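Local coordinates for periplasmic binding protein (Agrobacterium tumefaciens str. B6, PDB 5L9G) that binds the opine mannopine in a cleft between its two lobes, probably delivering it to an ABC transporter for uptake into the bacterium, at residues W74-I79 and M267-E272; T123-N128 and N135-M140; K130-N135 and V220-T225. One frame throughout, in Å; residues are numbered along the deposited sequence.

Interaction 1 of 3, residues W74-I79 and M267-E272; sequences WDIIQI and MRFLKE. With MO0 (mannopine), chain C.
In one lobe of the two-lobed periplasmic binding protein fold, a helix packs on a central beta strand through Ile76, which leans on Phe269 and Leu270. The strand, 76-80, lies between strand 23-27, its parallel neighbour, and strand 240-256, which runs antiparallel to it; helix 263-273 packs beside it, Ile76 and Leu270 being nearest by CA. The contact is small, 130 Å², but wholly buried and apolar. With Ile76 CG1 anti to the carbonyl carbon (chi1 -56°) and the rest of the branch extended, CD1 projects to the helix and ends 3.8 Å from Phe269 CD2. The two side chains cross at about a right angle, the methyl meeting the ring obliquely. The same CD1 lies 4.4 Å from Leu270 CB, so one methyl touches Phe269 and lies more loosely beside Leu270. A beta-branched isoleucine suits this place, being comfortable in a strand while reaching far enough to touch a helix; Phe269 and Leu270 also spread over Val23 and Tyr254.

Two residues further on, the strand leaves this greasy setting for the mannopine pocket, which Thr288, Ser119, Arg229, Asp252, Gly80 and Asp83 help to complete by hydrogen bonds. Gln78 suits the change because its amide both accepts and donates. Ser27 OG and Trp32 NE1 are bonded to its OE1 and so fix the amide's rotation, leaving NE2 directed at the ligand. The Gln78 side chain, bent at chi2 (-87°), brings NE2 3.1 Å from mannopine OAM, a weak hydrogen bond with an N-H...O angle of 135°. Beside it the backbone of Ile79 closes in on another ligand hydroxyl, its CA lying 3.3 Å from mannopine OAB.

Interaction 2 of 3, residues T123-N128 and N135-M140; sequences TLIAWN and NGPKSM
Trp127, near the end of strand 115-128, lays its indole on the returning loop 135-140, and the tight part of the contact is centred there. Gly136 CA stands 3.5 Å from the centroid of the five-membered ring, almost on the ring normal (8° off), a CH-pi contact over the face. Glycine suits the place because, with no side chain, its CA can come this close to the ring. Pro137 slides past the same side chain with its CD 3.6 Å from Trp127 CB, and its carbonyl oxygen sits 3.4 Å from Trp127 CE3. Two residues back, Ile125 continues the close packing: its CG1 meets Met140 CE at 3.7 Å, and CD1 presses on the backbone of Ser139.

The solvent side is looser. Exposed Lys138 starts out away from the strand, then bends at chi4 (-78°) to bring NZ obliquely to 3.8 Å from Trp127 CH2.

No hydrogen bond joins the two segments. Trp127 NE1 is instead held by Gly133 O, and Ser139 OG caps the following helix at Asp142 N. Pro137 O and Ser139 N are buried with no partner, a probable energetic cost that the apolar and CH-pi packing has to repay.

Interaction 3 of 3, residues K130-N135 and V220-T225; sequences KTYGDN and VDMIIT
A helix end that passes into a type II' beta turn meets the start of a strand here, with Thr131 and Tyr132 of helix 129-132 set against Asp221, just before strand 222-226, and Met222, its first residue. The turn runs from Tyr132 to Asn135 and is closed by a weak bond from Asn135 N to Tyr132 O; Gly133, at its second position, adopts the positive phi (64°) that glycine tolerates easily.

A single hydrogen bond joins the two segments. Thr131 OG1 donates to Asp221 OD1 over 2.7 Å, reaching the carboxylate on its anti side and 35° out of its plane. Threonine can do this while its methyl CG2 lies over the centre of the Tyr132 ring, 3.6 Å above it. The other carboxylate oxygen, OD2, is taken by Lys152 N, so Asp221 ties the helix end to the segment leading into strand 153-156. Outside the two segments, Tyr132 OH is bonded to Pro150 O.

The remaining contacts are van der Waals, at the edge and hydroxyl end of the Tyr132 ring. Asp221 O lies in its plane at the edge, 3.3 Å from Tyr132 CE2. The ring crosses the Asp221 side chain at about a right angle. Flexible, unbranched Met222 bends at chi3 (81°) to approach that phenol obliquely, its CE ending 3.3 Å from Tyr132 OH and 3.6 Å from CZ.

In the fold
All three contacts reach the same mixed sheet, yet fall into two groups on opposite sides of the chain's centre. Interactions 2 and 3 are neighbours, with centres 6 Å apart: strands 115-128 and 222-226 pair antiparallel, Asn135 lies in a segment of each, and their segments alternate along the chain. Together they build the strand end, short helix and returning loop on that side. Interaction 1 lies about 35 Å from the centre of interaction 2 and 37 Å from that of interaction 3, and its segments enclose both others in sequence. One connected sheet thus spans both groups, and interaction 1 reaches mannopine through Gln78 and Ile79, consistent with a two-lobed binding protein.

Interaction 1 of 3, residues W74-I79 and M267-E272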
loop_
_atom_site.group_PDB
_atom_site.type_symbol
_atom_site.label_atom_id
_atom_site.label_comp_id
_atom_site.label_asym_id
_atom_site.label_seq_id
_atom_site.Cartn_x
_atom_site.Cartn_y
_atom_site.Cartn_z
ATOM N N TRP A 74 -12.696 -9.136 13.921
ATOM C CA TRP A 74 -12.678 -8.038 12.946
ATOM C C TRP A 74 -13.874 -8.113 12.005
ATOM O O TRP A 74 -14.289 -9.211 11.619
ATOM C CB TRP A 74 -11.395 -8.103 12.108
ATOM C CG TRP A 74 -10.127 -7.816 12.857
ATOM C CD1 TRP A 74 -9.998 -7.187 14.061
ATOM C CD2 TRP A 74 -8.797 -8.064 12.387
ATOM N NE1 TRP A 74 -8.669 -7.068 14.391
ATOM C CE2 TRP A 74 -7.909 -7.593 13.378
ATOM C CE3 TRP A 74 -8.269 -8.690 11.241
ATOM C CZ2 TRP A 74 -6.522 -7.717 13.255
ATOM C CZ3 TRP A 74 -6.892 -8.783 11.106
ATOM C CH2 TRP A 74 -6.036 -8.312 12.110
ATOM N N ASP A 75 -14.436 -6.950 11.645
ATOM C CA ASP A 75 -15.529 -6.905 10.667
ATOM C C ASP A 75 -14.966 -6.446 9.326
ATOM O O ASP A 75 -14.922 -7.233 8.374
ATOM C CB ASP A 75 -16.661 -5.984 11.130
ATOM C CG ASP A 75 -17.445 -6.553 12.302
ATOM O OD1 ASP A 75 -17.961 -7.669 12.180
ATOM O OD2 ASP A 75 -17.442 -5.933 13.352
ATOM N N ILE A 76 -14.499 -5.192 9.265
ATOM C CA ILE A 76 -13.891 -4.617 8.057
ATOM C C ILE A 76 -12.370 -4.607 8.185
ATOM O O ILE A 76 -11.824 -4.146 9.194
ATOM C CB ILE A 76 -14.442 -3.184 7.764
ATOM C CG1 ILE A 76 -15.987 -3.181 7.638
ATOM C CG2 ILE A 76 -13.736 -2.541 6.526
ATOM C CD1 ILE A 76 -16.646 -1.814 7.759
ATOM N N ILE A 77 -11.685 -5.055 7.125
ATOM C CA ILE A 77 -10.226 -4.992 7.060
ATOM C C ILE A 77 -9.824 -4.177 5.850
ATOM O O ILE A 77 -10.416 -4.332 4.767
ATOM C CB ILE A 77 -9.527 -6.386 7.074
ATOM C CG1 ILE A 77 -10.090 -7.344 5.975
ATOM C CG2 ILE A 77 -9.594 -7.005 8.478
ATOM C CD1 ILE A 77 -9.291 -8.650 5.762
ATOM N N GLN A 78 -8.830 -3.299 6.040
ATOM C CA GLN A 78 -8.277 -2.548 4.924
ATOM C C GLN A 78 -7.095 -3.381 4.442
ATOM O O GLN A 78 -6.162 -3.634 5.205
ATOM C CB GLN A 78 -7.848 -1.133 5.339
ATOM C CG GLN A 78 -7.296 -0.317 4.176
ATOM C CD GLN A 78 -5.812 -0.570 4.024
ATOM O OE1 GLN A 78 -5.031 -0.264 4.925
ATOM N NE2 GLN A 78 -5.411 -1.229 2.948
ATOM N N ILE A 79 -7.153 -3.831 3.186
ATOM C CA ILE A 79 -6.084 -4.622 2.574
ATOM C C ILE A 79 -5.612 -3.995 1.266
ATOM O O ILE A 79 -6.278 -3.102 0.726
ATOM C CB ILE A 79 -6.519 -6.118 2.373
ATOM C CG1 ILE A 79 -7.760 -6.242 1.444
ATOM C CG2 ILE A 79 -6.716 -6.831 3.737
ATOM C CD1 ILE A 79 -8.040 -7.690 0.879
ATOM N N MET A 267 -21.438 -4.089 6.283
ATOM C CA MET A 267 -21.803 -3.893 4.877
ATOM C C MET A 267 -22.356 -2.464 4.662
ATOM O O MET A 267 -21.910 -1.773 3.740
ATOM C CB MET A 267 -22.809 -4.977 4.421
ATOM C CG MET A 267 -22.791 -5.241 2.940
ATOM S SD MET A 267 -21.354 -6.191 2.362
ATOM C CE MET A 267 -21.883 -7.835 2.729
ATOM N N ARG A 268 -23.278 -2.014 5.549
ATOM C CA ARG A 268 -23.893 -0.678 5.499
ATOM C C ARG A 268 -22.821 0.393 5.692
ATOM O O ARG A 268 -22.829 1.407 4.997
ATOM C CB ARG A 268 -24.966 -0.503 6.597
ATOM C CG ARG A 268 -26.190 -1.385 6.479
ATOM C CD ARG A 268 -27.404 -0.764 7.175
ATOM N NE ARG A 268 -27.167 -0.467 8.591
ATOM C CZ ARG A 268 -27.304 0.735 9.148
ATOM N NH1 ARG A 268 -27.670 1.778 8.413
ATOM N NH2 ARG A 268 -27.087 0.900 10.446
ATOM N N PHE A 269 -21.902 0.156 6.640
ATOM C CA PHE A 269 -20.812 1.068 6.996
ATOM C C PHE A 269 -19.852 1.249 5.811
ATOM O O PHE A 269 -19.556 2.385 5.417
ATOM C CB PHE A 269 -20.104 0.551 8.258
ATOM C CG PHE A 269 -19.125 1.487 8.943
ATOM C CD1 PHE A 269 -19.249 2.872 8.820
ATOM C CD2 PHE A 269 -18.142 0.987 9.786
ATOM C CE1 PHE A 269 -18.368 3.737 9.495
ATOM C CE2 PHE A 269 -17.253 1.852 10.445
ATOM C CZ PHE A 269 -17.372 3.219 10.293
ATOM N N LEU A 270 -19.459 0.127 5.179
ATOM C CA LEU A 270 -18.597 0.131 3.991
ATOM C C LEU A 270 -19.261 0.850 2.809
ATOM O O LEU A 270 -18.588 1.624 2.136
ATOM C CB LEU A 270 -18.168 -1.297 3.611
ATOM C CG LEU A 270 -17.316 -1.451 2.332
ATOM C CD1 LEU A 270 -16.074 -0.572 2.364
ATOM C CD2 LEU A 270 -16.975 -2.895 2.079
ATOM N N LYS A 271 -20.574 0.635 2.582
ATOM C CA LYS A 271 -21.308 1.305 1.494
ATOM C C LYS A 271 -21.272 2.826 1.734
ATOM O O LYS A 271 -20.889 3.586 0.837
ATOM C CB LYS A 271 -22.766 0.795 1.403
ATOM C CG LYS A 271 -23.543 1.363 0.217
ATOM C CD LYS A 271 -24.882 0.642 -0.018
ATOM C CE LYS A 271 -25.528 1.111 -1.298
ATOM N NZ LYS A 271 -26.440 0.085 -1.876
ATOM N N GLU A 272 -21.601 3.250 2.962
ATOM C CA GLU A 272 -21.603 4.662 3.330
ATOM C C GLU A 272 -20.217 5.316 3.181
ATOM O O GLU A 272 -20.110 6.325 2.495
ATOM C CB GLU A 272 -22.152 4.852 4.763
ATOM C CG GLU A 272 -22.477 6.294 5.149
ATOM C CD GLU A 272 -23.585 6.996 4.381
ATOM O OE1 GLU A 272 -24.450 6.306 3.801
ATOM O OE2 GLU A 272 -23.611 8.245 4.388
HETATM O OAB MO0 C . -3.186 -6.121 2.679
HETATM C CAF MO0 C . -2.616 -6.002 3.954
HETATM C CAG MO0 C . -1.559 -4.915 4.039
HETATM O OAC MO0 C . -0.320 -5.433 3.698
HETATM C CAH MO0 C . -1.911 -3.640 3.312
HETATM O OAM MO0 C . -3.127 -3.136 3.725
HETATM C CAI MO0 C . -0.836 -2.553 3.335
HETATM O OAD MO0 C . -0.579 -2.130 4.640
HETATM C CAJ MO0 C . -1.153 -1.418 2.404
HETATM O OAE MO0 C . -1.277 -1.911 1.101
HETATM C CAK MO0 C . -0.166 -0.242 2.470
HETATM N N MO0 C . -0.922 1.006 2.637
HETATM C CA MO0 C . -0.077 2.215 2.476
HETATM C C MO0 C . 0.242 2.808 3.827
HETATM O O MO0 C . -0.081 2.186 4.862
HETATM C CB MO0 C . -0.687 3.250 1.561
HETATM C CG MO0 C . -1.801 4.035 2.220
HETATM C CD MO0 C . -2.728 4.676 1.248
HETATM O OE1 MO0 C . -2.552 6.040 0.979
HETATM N NE2 MO0 C . -3.651 4.074 0.676
HETATM O OXT MO0 C . 0.894 3.894 3.936
#

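Interaction 2 of 3, residues T123-N128 and N135-M140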
loop_
_atom_site.group_PDB
_atom_site.type_symbol
_atom_site.label_atom_id
_atom_site.label_comp_id
_atom_site.label_asym_id
_atom_site.label_seq_id
_atom_site.Cartn_x
_atom_site.Cartn_y
_atom_site.Cartn_z
ATOM N N THR A 123 4.449 3.071 -3.952
ATOM C CA THR A 123 5.558 2.435 -3.237
ATOM C C THR A 123 6.758 3.027 -3.974
ATOM O O THR A 123 6.977 2.703 -5.144
ATOM C CB THR A 123 5.477 0.923 -3.336
ATOM O OG1 THR A 123 4.266 0.491 -2.711
ATOM C CG2 THR A 123 6.653 0.252 -2.676
ATOM N N LEU A 124 7.461 3.967 -3.332
ATOM C CA LEU A 124 8.477 4.765 -4.006
ATOM C C LEU A 124 9.809 4.850 -3.266
ATOM O O LEU A 124 9.904 4.431 -2.119
ATOM C CB LEU A 124 7.892 6.201 -4.291
ATOM C CG LEU A 124 7.272 6.972 -3.092
ATOM C CD1 LEU A 124 8.343 7.401 -2.064
ATOM C CD2 LEU A 124 6.556 8.234 -3.579
ATOM N N ILE A 125 10.816 5.458 -3.926
ATOM C CA ILE A 125 12.175 5.656 -3.407
ATOM C C ILE A 125 12.275 7.012 -2.729
ATOM O O ILE A 125 12.011 8.024 -3.365
ATOM C CB ILE A 125 13.206 5.594 -4.587
ATOM C CG1 ILE A 125 13.167 4.234 -5.288
ATOM C CG2 ILE A 125 14.662 5.951 -4.136
ATOM C CD1 ILE A 125 13.685 4.297 -6.768
ATOM N N ALA A 126 12.772 7.033 -1.498
ATOM C CA ALA A 126 13.058 8.273 -0.762
ATOM C C ALA A 126 14.498 8.177 -0.290
ATOM O O ALA A 126 14.969 7.076 0.015
ATOM C CB ALA A 126 12.135 8.412 0.452
ATOM N N TRP A 127 15.195 9.314 -0.227
ATOM C CA TRP A 127 16.578 9.307 0.228
ATOM C C TRP A 127 16.869 10.430 1.186
ATOM O O TRP A 127 16.192 11.472 1.191
ATOM C CB TRP A 127 17.563 9.311 -0.947
ATOM C CG TRP A 127 17.694 10.646 -1.627
ATOM C CD1 TRP A 127 18.537 11.666 -1.287
ATOM C CD2 TRP A 127 16.902 11.126 -2.731
ATOM N NE1 TRP A 127 18.342 12.742 -2.133
ATOM C CE2 TRP A 127 17.361 12.427 -3.041
ATOM C CE3 TRP A 127 15.888 10.557 -3.526
ATOM C CZ2 TRP A 127 16.832 13.176 -4.110
ATOM C CZ3 TRP A 127 15.370 11.294 -4.586
ATOM C CH2 TRP A 127 15.829 12.591 -4.863
ATOM N N ASN A 128 17.918 10.212 1.976
ATOM C CA ASN A 128 18.365 11.118 3.001
ATOM C C ASN A 128 19.196 12.219 2.356
ATOM O O ASN A 128 20.279 11.941 1.809
ATOM C CB ASN A 128 19.222 10.315 3.997
ATOM C CG ASN A 128 19.520 11.038 5.265
ATOM O OD1 ASN A 128 19.614 12.272 5.306
ATOM N ND2 ASN A 128 19.663 10.272 6.337
ATOM N N ASN A 135 21.666 14.887 -4.971
ATOM C CA ASN A 135 22.160 13.831 -5.855
ATOM C C ASN A 135 21.928 12.428 -5.267
ATOM O O ASN A 135 22.849 11.614 -5.132
ATOM C CB ASN A 135 23.619 14.092 -6.273
ATOM C CG ASN A 135 23.791 15.279 -7.242
ATOM O OD1 ASN A 135 22.943 16.185 -7.364
ATOM N ND2 ASN A 135 24.912 15.328 -7.943
ATOM N N GLY A 136 20.667 12.167 -4.938
ATOM C CA GLY A 136 20.247 10.881 -4.405
ATOM C C GLY A 136 19.845 9.905 -5.500
ATOM O O GLY A 136 19.881 10.242 -6.689
ATOM N N PRO A 137 19.475 8.668 -5.114
ATOM C CA PRO A 137 19.038 7.684 -6.129
ATOM C C PRO A 137 17.710 8.117 -6.765
ATOM O O PRO A 137 16.759 8.466 -6.052
ATOM C CB PRO A 137 18.866 6.394 -5.320
ATOM C CG PRO A 137 18.587 6.858 -3.893
ATOM C CD PRO A 137 19.416 8.114 -3.742
ATOM N N LYS A 138 17.630 8.080 -8.092
ATOM C CA LYS A 138 16.398 8.516 -8.756
ATOM C C LYS A 138 15.721 7.410 -9.585
ATOM O O LYS A 138 14.865 7.710 -10.417
ATOM C CB LYS A 138 16.681 9.778 -9.589
ATOM C CG LYS A 138 17.025 11.001 -8.720
ATOM C CD LYS A 138 17.527 12.171 -9.531
ATOM C CE LYS A 138 17.942 13.336 -8.659
ATOM N NZ LYS A 138 16.778 14.115 -8.162
ATOM N N SER A 139 16.127 6.142 -9.373
ATOM C CA SER A 139 15.641 4.957 -10.103
ATOM C C SER A 139 15.949 3.724 -9.272
ATOM O O SER A 139 16.759 3.802 -8.340
ATOM C CB SER A 139 16.361 4.831 -11.456
ATOM O OG SER A 139 17.686 4.325 -11.317
ATOM N N MET A 140 15.324 2.569 -9.603
ATOM C CA MET A 140 15.623 1.329 -8.867
ATOM C C MET A 140 17.052 0.853 -9.128
ATOM O O MET A 140 17.676 0.309 -8.216
ATOM C CB MET A 140 14.649 0.208 -9.218
ATOM C CG MET A 140 13.349 0.323 -8.522
ATOM S SD MET A 140 13.478 0.530 -6.720
ATOM C CE MET A 140 11.815 1.009 -6.417
#

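Interaction 3 of 3, residues K130-N135 and V220-T225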
loop_
_atom_site.group_PDB
_atom_site.type_symbol
_atom_site.label_atom_id
_atom_site.label_comp_id
_atom_site.label_asym_id
_atom_site.label_seq_id
_atom_site.Cartn_x
_atom_site.Cartn_y
_atom_site.Cartn_z
ATOM N N LYS A 130 20.835 14.561 3.934
ATOM C CA LYS A 130 22.074 14.755 4.680
ATOM C C LYS A 130 23.154 13.835 4.047
ATOM O O LYS A 130 24.286 14.260 3.846
ATOM C CB LYS A 130 21.891 14.430 6.169
ATOM C CG LYS A 130 23.159 14.693 6.982
ATOM C CD LYS A 130 23.160 13.976 8.325
ATOM C CE LYS A 130 24.567 13.674 8.813
ATOM N NZ LYS A 130 25.445 14.886 8.802
ATOM N N THR A 131 22.753 12.609 3.642
ATOM C CA THR A 131 23.709 11.663 3.059
ATOM C C THR A 131 24.151 12.018 1.633
ATOM O O THR A 131 25.344 11.977 1.359
ATOM C CB THR A 131 23.141 10.223 3.125
ATOM O OG1 THR A 131 22.587 10.027 4.428
ATOM C CG2 THR A 131 24.213 9.155 2.808
ATOM N N TYR A 132 23.182 12.279 0.728
ATOM C CA TYR A 132 23.386 12.448 -0.706
ATOM C C TYR A 132 23.108 13.824 -1.271
ATOM O O TYR A 132 23.371 14.036 -2.461
ATOM C CB TYR A 132 22.471 11.432 -1.453
ATOM C CG TYR A 132 22.647 10.006 -0.982
ATOM C CD1 TYR A 132 23.853 9.331 -1.171
ATOM C CD2 TYR A 132 21.606 9.325 -0.362
ATOM C CE1 TYR A 132 24.026 8.021 -0.728
ATOM C CE2 TYR A 132 21.770 8.023 0.102
ATOM C CZ TYR A 132 22.977 7.369 -0.096
ATOM O OH TYR A 132 23.148 6.087 0.346
ATOM N N GLY A 133 22.518 14.708 -0.469
ATOM C CA GLY A 133 22.091 16.027 -0.944
ATOM C C GLY A 133 21.000 15.838 -1.986
ATOM O O GLY A 133 20.188 14.908 -1.882
ATOM N N ASP A 134 21.012 16.668 -3.035
ATOM C CA ASP A 134 20.042 16.547 -4.120
ATOM C C ASP A 134 20.423 15.399 -5.069
ATOM O O ASP A 134 19.578 14.958 -5.849
ATOM C CB ASP A 134 19.929 17.875 -4.892
ATOM C CG ASP A 134 19.337 19.026 -4.102
ATOM O OD1 ASP A 134 18.592 18.767 -3.131
ATOM O OD2 ASP A 134 19.628 20.184 -4.443
ATOM N N ASN A 135 21.666 14.887 -4.971
ATOM C CA ASN A 135 22.160 13.831 -5.855
ATOM C C ASN A 135 21.928 12.428 -5.267
ATOM O O ASN A 135 22.849 11.614 -5.132
ATOM C CB ASN A 135 23.619 14.092 -6.273
ATOM C CG ASN A 135 23.791 15.279 -7.242
ATOM O OD1 ASN A 135 22.943 16.185 -7.364
ATOM N ND2 ASN A 135 24.912 15.328 -7.943
ATOM N N VAL A 220 18.218 5.767 8.191
ATOM C CA VAL A 220 18.493 5.097 6.917
ATOM C C VAL A 220 18.995 6.128 5.924
ATOM O O VAL A 220 18.714 7.323 6.100
ATOM C CB VAL A 220 17.263 4.306 6.364
ATOM C CG1 VAL A 220 16.835 3.213 7.339
ATOM C CG2 VAL A 220 16.096 5.235 6.020
ATOM N N ASP A 221 19.668 5.677 4.849
ATOM C CA ASP A 221 20.136 6.590 3.800
ATOM C C ASP A 221 19.160 6.642 2.647
ATOM O O ASP A 221 19.036 7.646 1.959
ATOM C CB ASP A 221 21.561 6.238 3.361
ATOM C CG ASP A 221 22.545 6.410 4.502
ATOM O OD1 ASP A 221 22.500 7.467 5.176
ATOM O OD2 ASP A 221 23.298 5.469 4.773
ATOM N N MET A 222 18.465 5.533 2.420
ATOM C CA MET A 222 17.446 5.458 1.369
ATOM C C MET A 222 16.470 4.370 1.760
ATOM O O MET A 222 16.832 3.465 2.513
ATOM C CB MET A 222 18.044 5.229 -0.028
ATOM C CG MET A 222 18.872 3.946 -0.124
ATOM S SD MET A 222 19.529 3.767 -1.803
ATOM C CE MET A 222 20.986 4.867 -1.756
ATOM N N ILE A 223 15.232 4.468 1.261
ATOM C CA ILE A 223 14.161 3.543 1.665
ATOM C C ILE A 223 13.138 3.441 0.560
ATOM O O ILE A 223 12.851 4.431 -0.123
ATOM C CB ILE A 223 13.500 4.042 3.013
ATOM C CG1 ILE A 223 12.367 3.126 3.516
ATOM C CG2 ILE A 223 12.985 5.519 2.925
ATOM C CD1 ILE A 223 11.898 3.469 4.950
ATOM N N ILE A 224 12.581 2.242 0.397
ATOM C CA ILE A 224 11.424 2.054 -0.461
ATOM C C ILE A 224 10.248 1.926 0.499
ATOM O O ILE A 224 10.180 0.970 1.288
ATOM C CB ILE A 224 11.501 0.852 -1.429
ATOM C CG1 ILE A 224 12.709 0.978 -2.388
ATOM C CG2 ILE A 224 10.168 0.766 -2.220
ATOM C CD1 ILE A 224 13.094 -0.341 -3.085
ATOM N N THR A 225 9.339 2.901 0.455
ATOM C CA THR A 225 8.135 2.866 1.302
ATOM C C THR A 225 7.005 3.666 0.608
ATOM O O THR A 225 7.143 4.099 -0.539
ATOM C CB THR A 225 8.441 3.269 2.785
ATOM O OG1 THR A 225 7.310 2.972 3.623
ATOM C CG2 THR A 225 8.839 4.747 2.928
#